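Rhamnosidase B (PDB 2OKX) hydrolyses terminal alpha-L-rhamnose residues from rhamnosides as a glycoside hydrolase of family 78, probably with inversion at the anomeric carbon. Local coordinates at residues Ala206-Lys218 with Trp403-Leu417. Sequence-based numbering, arbitrary orientation.
Sequences ASIQSLSRVKAPK and WRTLAERRAVPRSVL
Strands 207-215 and 406-410 run antiparallel at the margin of a mixed beta-sheet that continues through 436-443 and 507-513 of the concanavalin-like domain. Arg213 and Glu408 form a hydrogen-bonded pair: Arg213 N gives to Glu408 O and Glu408 N to Arg213 O, each at 2.8 Å. Their side chains meet on one face of the sheet. The Arg213 guanidinium comes side-on, NE to Glu408 OE1 at 2.8 Å and NH2 to Glu408 OE2 at 3.0 Å; both oxygens lie near its plane, yet it meets them from above the carboxylate, the planes 56° apart. Extended as far as CD, the Arg213 chain bends at chi3 (67°), bringing the guanidinium to the carboxylate, while Leu406 CD2 covers one guanidinium face, 3.5 Å from NH1, which bonds onward to Asp434 O. Arg410 puts NE and NH2 on Glu408 OE1 alone, NE at 2.7 Å. Toward the 414-417 turn the contact becomes apolar: Ile208 CD1 presses tightly on Val416 CG1 at 3.4 Å, and Leu211 CD1 touches Pro413 CD. Past the opposite strand end Pro217 CG lies over one face of the Trp403 indole, 3.6 Å from CE3, and a water joins Ala216 O to Thr405 OG1. Glu408 OE1 takes three N-H donors, and the carboxylate's charge probably offsets the repulsion between the two arginines, whose NE (Arg213) and NH2 (Arg410) stand 3.6 Å apart.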
loop_
_atom_site.group_PDB
_atom_site.type_symbol
_atom_site.label_atom_id
_atom_site.label_comp_id
_atom_site.label_asym_id
_atom_site.label_seq_id
_atom_site.Cartn_x
_atom_site.Cartn_y
_atom_site.Cartn_z
ATOM N N ALA A 206 3.765 -11.996 19.673
ATOM C CA ALA A 206 3.329 -13.310 20.132
ATOM C C ALA A 206 4.476 -14.183 20.609
ATOM O O ALA A 206 4.346 -14.897 21.600
ATOM C CB ALA A 206 2.567 -14.034 19.015
ATOM N N SER A 207 5.601 -14.130 19.905
ATOM C CA SER A 207 6.735 -14.964 20.276
ATOM C C SER A 207 8.049 -14.474 19.689
ATOM O O SER A 207 8.079 -13.549 18.872
ATOM C CB SER A 207 6.499 -16.389 19.776
ATOM O OG SER A 207 6.462 -16.416 18.351
ATOM N N ILE A 208 9.138 -15.094 20.124
ATOM C CA ILE A 208 10.443 -14.771 19.578
ATOM C C ILE A 208 10.772 -16.026 18.800
ATOM O O ILE A 208 10.891 -17.111 19.372
ATOM C CB ILE A 208 11.499 -14.528 20.666
ATOM C CG1 ILE A 208 11.163 -13.233 21.416
ATOM C CG2 ILE A 208 12.897 -14.449 20.018
ATOM C CD1 ILE A 208 12.226 -12.777 22.391
ATOM N N GLN A 209 10.886 -15.879 17.489
ATOM C CA GLN A 209 11.154 -17.006 16.615
ATOM C C GLN A 209 12.594 -17.487 16.645
ATOM O O GLN A 209 12.845 -18.688 16.583
ATOM C CB GLN A 209 10.770 -16.643 15.184
ATOM C CG GLN A 209 11.043 -17.745 14.180
ATOM C CD GLN A 209 10.564 -17.373 12.800
ATOM O OE1 GLN A 209 9.364 -17.226 12.568
ATOM N NE2 GLN A 209 11.498 -17.206 11.873
ATOM N N SER A 210 13.541 -16.559 16.735
ATOM C CA SER A 210 14.946 -16.945 16.757
ATOM C C SER A 210 15.865 -15.829 17.213
ATOM O O SER A 210 15.467 -14.665 17.301
ATOM C CB SER A 210 15.389 -17.386 15.359
ATOM O OG SER A 210 15.349 -16.290 14.455
ATOM N N LEU A 211 17.102 -16.213 17.511
ATOM C CA LEU A 211 18.143 -15.281 17.913
ATOM C C LEU A 211 19.363 -15.769 17.149
ATOM O O LEU A 211 19.613 -16.969 17.075
ATOM C CB LEU A 211 18.392 -15.332 19.426
ATOM C CG LEU A 211 19.386 -14.275 19.933
ATOM C CD1 LEU A 211 19.152 -13.988 21.404
ATOM C CD2 LEU A 211 20.805 -14.748 19.693
ATOM N N SER A 212 20.112 -14.848 16.556
ATOM C CA SER A 212 21.279 -15.247 15.787
ATOM C C SER A 212 22.419 -14.261 15.946
ATOM O O SER A 212 22.202 -13.092 16.261
ATOM C CB SER A 212 20.931 -15.331 14.295
ATOM O OG SER A 212 19.835 -16.196 14.042
ATOM N N ARG A 213 23.634 -14.752 15.740
ATOM C CA ARG A 213 24.810 -13.896 15.775
ATOM C C ARG A 213 25.002 -13.615 14.292
ATOM O O ARG A 213 25.160 -14.543 13.497
ATOM C CB ARG A 213 26.028 -14.637 16.338
ATOM C CG ARG A 213 27.314 -13.803 16.298
ATOM C CD ARG A 213 28.464 -14.504 17.028
ATOM N NE ARG A 213 28.909 -15.721 16.355
ATOM C CZ ARG A 213 29.980 -15.794 15.567
ATOM N NH1 ARG A 213 30.723 -14.718 15.351
ATOM N NH2 ARG A 213 30.312 -16.945 14.999
ATOM N N VAL A 214 24.970 -12.346 13.907
ATOM C CA VAL A 214 25.093 -12.013 12.494
ATOM C C VAL A 214 26.048 -10.863 12.181
ATOM O O VAL A 214 26.497 -10.149 13.074
ATOM C CB VAL A 214 23.707 -11.651 11.912
ATOM C CG1 VAL A 214 22.693 -12.753 12.244
ATOM C CG2 VAL A 214 23.237 -10.320 12.485
ATOM N N LYS A 215 26.338 -10.696 10.895
ATOM C CA LYS A 215 27.202 -9.625 10.415
ATOM C C LYS A 215 26.696 -9.119 9.073
ATOM O O LYS A 215 26.326 -9.912 8.209
ATOM C CB LYS A 215 28.640 -10.114 10.233
ATOM C CG LYS A 215 29.381 -10.428 11.518
ATOM C CD LYS A 215 30.795 -10.901 11.199
ATOM C CE LYS A 215 31.592 -11.168 12.467
ATOM N NZ LYS A 215 32.933 -11.746 12.164
ATOM N N ALA A 216 26.679 -7.799 8.916
ATOM C CA ALA A 216 26.258 -7.161 7.676
ATOM C C ALA A 216 27.511 -7.006 6.820
ATOM O O ALA A 216 28.629 -7.167 7.313
ATOM C CB ALA A 216 25.664 -5.793 7.967
ATOM N N PRO A 217 27.344 -6.698 5.527
ATOM C CA PRO A 217 28.512 -6.530 4.652
ATOM C C PRO A 217 29.330 -5.319 5.100
ATOM O O PRO A 217 28.778 -4.369 5.657
ATOM C CB PRO A 217 27.885 -6.308 3.275
ATOM C CG PRO A 217 26.533 -6.986 3.382
ATOM C CD PRO A 217 26.091 -6.579 4.762
ATOM N N LYS A 218 30.638 -5.349 4.850
ATOM C CA LYS A 218 31.510 -4.238 5.227
ATOM C C LYS A 218 30.939 -2.935 4.674
ATOM O O LYS A 218 30.947 -1.901 5.342
ATOM C CB LYS A 218 32.920 -4.439 4.652
ATOM C CG LYS A 218 33.591 -5.777 4.969
ATOM C CD LYS A 218 33.933 -5.924 6.446
ATOM C CE LYS A 218 34.879 -7.097 6.679
ATOM N NZ LYS A 218 34.328 -8.397 6.188
ATOM N N TRP A 403 21.692 -9.471 2.715
ATOM C CA TRP A 403 22.982 -10.137 2.625
ATOM C C TRP A 403 23.691 -10.047 3.957
ATOM O O TRP A 403 24.170 -8.981 4.350
ATOM C CB TRP A 403 23.861 -9.520 1.528
ATOM C CG TRP A 403 25.229 -10.171 1.404
ATOM C CD1 TRP A 403 25.595 -11.416 1.838
ATOM C CD2 TRP A 403 26.384 -9.619 0.757
ATOM N NE1 TRP A 403 26.905 -11.673 1.499
ATOM C CE2 TRP A 403 27.412 -10.587 0.834
ATOM C CE3 TRP A 403 26.649 -8.402 0.117
ATOM C CZ2 TRP A 403 28.688 -10.375 0.294
ATOM C CZ3 TRP A 403 27.921 -8.190 -0.424
ATOM C CH2 TRP A 403 28.921 -9.174 -0.329
ATOM N N ARG A 404 23.726 -11.172 4.657
ATOM C CA ARG A 404 24.393 -11.274 5.943
ATOM C C ARG A 404 25.592 -12.175 5.679
ATOM O O ARG A 404 25.432 -13.325 5.273
ATOM C CB ARG A 404 23.466 -11.913 6.991
ATOM C CG ARG A 404 22.242 -11.072 7.345
ATOM C CD ARG A 404 21.286 -11.820 8.273
ATOM N NE ARG A 404 20.819 -13.068 7.673
ATOM C CZ ARG A 404 20.106 -13.990 8.312
ATOM N NH1 ARG A 404 19.764 -13.813 9.581
ATOM N NH2 ARG A 404 19.758 -15.106 7.690
ATOM N N THR A 405 26.793 -11.639 5.885
ATOM C CA THR A 405 28.017 -12.397 5.667
ATOM C C THR A 405 28.159 -13.494 6.720
ATOM O O THR A 405 28.937 -14.435 6.561
ATOM C CB THR A 405 29.236 -11.463 5.699
ATOM O OG1 THR A 405 29.215 -10.685 6.903
ATOM C CG2 THR A 405 29.197 -10.519 4.504
ATOM N N LEU A 406 27.389 -13.360 7.793
ATOM C CA LEU A 406 27.372 -14.335 8.872
ATOM C C LEU A 406 25.955 -14.385 9.436
ATOM O O LEU A 406 25.358 -13.348 9.701
ATOM C CB LEU A 406 28.339 -13.940 9.992
ATOM C CG LEU A 406 28.174 -14.774 11.268
ATOM C CD1 LEU A 406 28.644 -16.196 11.004
ATOM C CD2 LEU A 406 28.960 -14.151 12.412
ATOM N N ALA A 407 25.430 -15.594 9.608
ATOM C CA ALA A 407 24.090 -15.799 10.159
ATOM C C ALA A 407 24.168 -17.097 10.947
ATOM O O ALA A 407 24.062 -18.184 10.386
ATOM C CB ALA A 407 23.062 -15.914 9.038
ATOM N N GLU A 408 24.354 -16.969 12.254
ATOM C CA GLU A 408 24.513 -18.120 13.133
ATOM C C GLU A 408 23.406 -18.211 14.173
ATOM O O GLU A 408 23.378 -17.438 15.131
ATOM C CB GLU A 408 25.872 -18.004 13.828
ATOM C CG GLU A 408 26.281 -19.178 14.682
ATOM C CD GLU A 408 27.566 -18.883 15.444
ATOM O OE1 GLU A 408 27.515 -18.117 16.427
ATOM O OE2 GLU A 408 28.623 -19.402 15.040
ATOM N N ARG A 409 22.498 -19.165 13.987
ATOM C CA ARG A 409 21.389 -19.353 14.918
ATOM C C ARG A 409 21.838 -19.841 16.285
ATOM O O ARG A 409 22.666 -20.742 16.386
ATOM C CB ARG A 409 20.392 -20.362 14.352
ATOM C CG ARG A 409 19.500 -19.830 13.254
ATOM C CD ARG A 409 18.062 -19.743 13.741
ATOM N NE ARG A 409 17.695 -20.922 14.522
ATOM C CZ ARG A 409 16.444 -21.282 14.793
ATOM N NH1 ARG A 409 16.206 -22.370 15.517
ATOM N NH2 ARG A 409 15.430 -20.565 14.330
ATOM N N ARG A 410 21.268 -19.243 17.330
ATOM C CA ARG A 410 21.554 -19.608 18.719
ATOM C C ARG A 410 20.211 -19.839 19.413
ATOM O O ARG A 410 19.203 -19.236 19.042
ATOM C CB ARG A 410 22.282 -18.474 19.452
ATOM C CG ARG A 410 23.618 -18.038 18.862
ATOM C CD ARG A 410 24.623 -19.173 18.846
ATOM N NE ARG A 410 25.981 -18.694 18.596
ATOM C CZ ARG A 410 26.784 -18.188 19.527
ATOM N NH1 ARG A 410 26.377 -18.088 20.788
ATOM N NH2 ARG A 410 28.003 -17.781 19.197
ATOM N N ALA A 411 20.190 -20.707 20.417
ATOM C CA ALA A 411 18.950 -20.963 21.139
ATOM C C ALA A 411 18.526 -19.663 21.814
ATOM O O ALA A 411 19.370 -18.892 22.270
ATOM C CB ALA A 411 19.162 -22.057 22.183
ATOM N N VAL A 412 17.221 -19.408 21.865
ATOM C CA VAL A 412 16.725 -18.189 22.497
ATOM C C VAL A 412 16.715 -18.326 24.021
ATOM O O VAL A 412 16.079 -19.229 24.560
ATOM C CB VAL A 412 15.284 -17.856 22.035
ATOM C CG1 VAL A 412 14.808 -16.584 22.706
ATOM C CG2 VAL A 412 15.236 -17.708 20.523
ATOM N N PRO A 413 17.427 -17.437 24.734
ATOM C CA PRO A 413 17.475 -17.485 26.201
ATOM C C PRO A 413 16.126 -17.056 26.781
ATOM O O PRO A 413 15.490 -16.145 26.256
ATOM C CB PRO A 413 18.574 -16.483 26.550
ATOM C CG PRO A 413 19.415 -16.429 25.304
ATOM C CD PRO A 413 18.378 -16.439 24.220
ATOM N N ARG A 414 15.697 -17.700 27.863
ATOM C CA ARG A 414 14.417 -17.364 28.482
ATOM C C ARG A 414 14.292 -15.876 28.775
ATOM O O ARG A 414 13.244 -15.284 28.541
ATOM C CB ARG A 414 14.215 -18.158 29.779
ATOM C CG ARG A 414 13.011 -17.699 30.614
ATOM C CD ARG A 414 11.705 -17.733 29.813
ATOM N NE ARG A 414 10.567 -17.226 30.586
ATOM C CZ ARG A 414 10.312 -15.937 30.799
ATOM N NH1 ARG A 414 9.258 -15.582 31.525
ATOM N NH2 ARG A 414 11.094 -15.000 30.276
ATOM N N SER A 415 15.363 -15.270 29.280
ATOM C CA SER A 415 15.350 -13.846 29.610
ATOM C C SER A 415 14.848 -12.974 28.470
ATOM O O SER A 415 14.052 -12.056 28.676
ATOM C CB SER A 415 16.753 -13.366 29.999
ATOM O OG SER A 415 16.779 -11.953 30.140
ATOM N N VAL A 416 15.325 -13.261 27.265
ATOM C CA VAL A 416 14.951 -12.479 26.097
ATOM C C VAL A 416 13.445 -12.437 25.854
ATOM O O VAL A 416 12.925 -11.443 25.347
ATOM C CB VAL A 416 15.669 -13.013 24.835
ATOM C CG1 VAL A 416 15.334 -12.143 23.629
ATOM C CG2 VAL A 416 17.166 -13.022 25.071
ATOM N N LEU A 417 12.738 -13.500 26.222
ATOM C CA LEU A 417 11.291 -13.525 26.016
ATOM C C LEU A 417 10.612 -12.337 26.698
ATOM O O LEU A 417 9.584 -11.856 26.233
ATOM C CB LEU A 417 10.697 -14.841 26.533
ATOM C CG LEU A 417 11.235 -16.110 25.867
ATOM C CD1 LEU A 417 10.472 -17.315 26.392
ATOM C CD2 LEU A 417 11.093 -16.009 24.351
HETATM O O HOH W 1 17.198 -19.295 17.468
HETATM O O HOH W 2 19.554 -16.525 11.212
HETATM O O HOH W 3 30.958 -8.670 6.793
#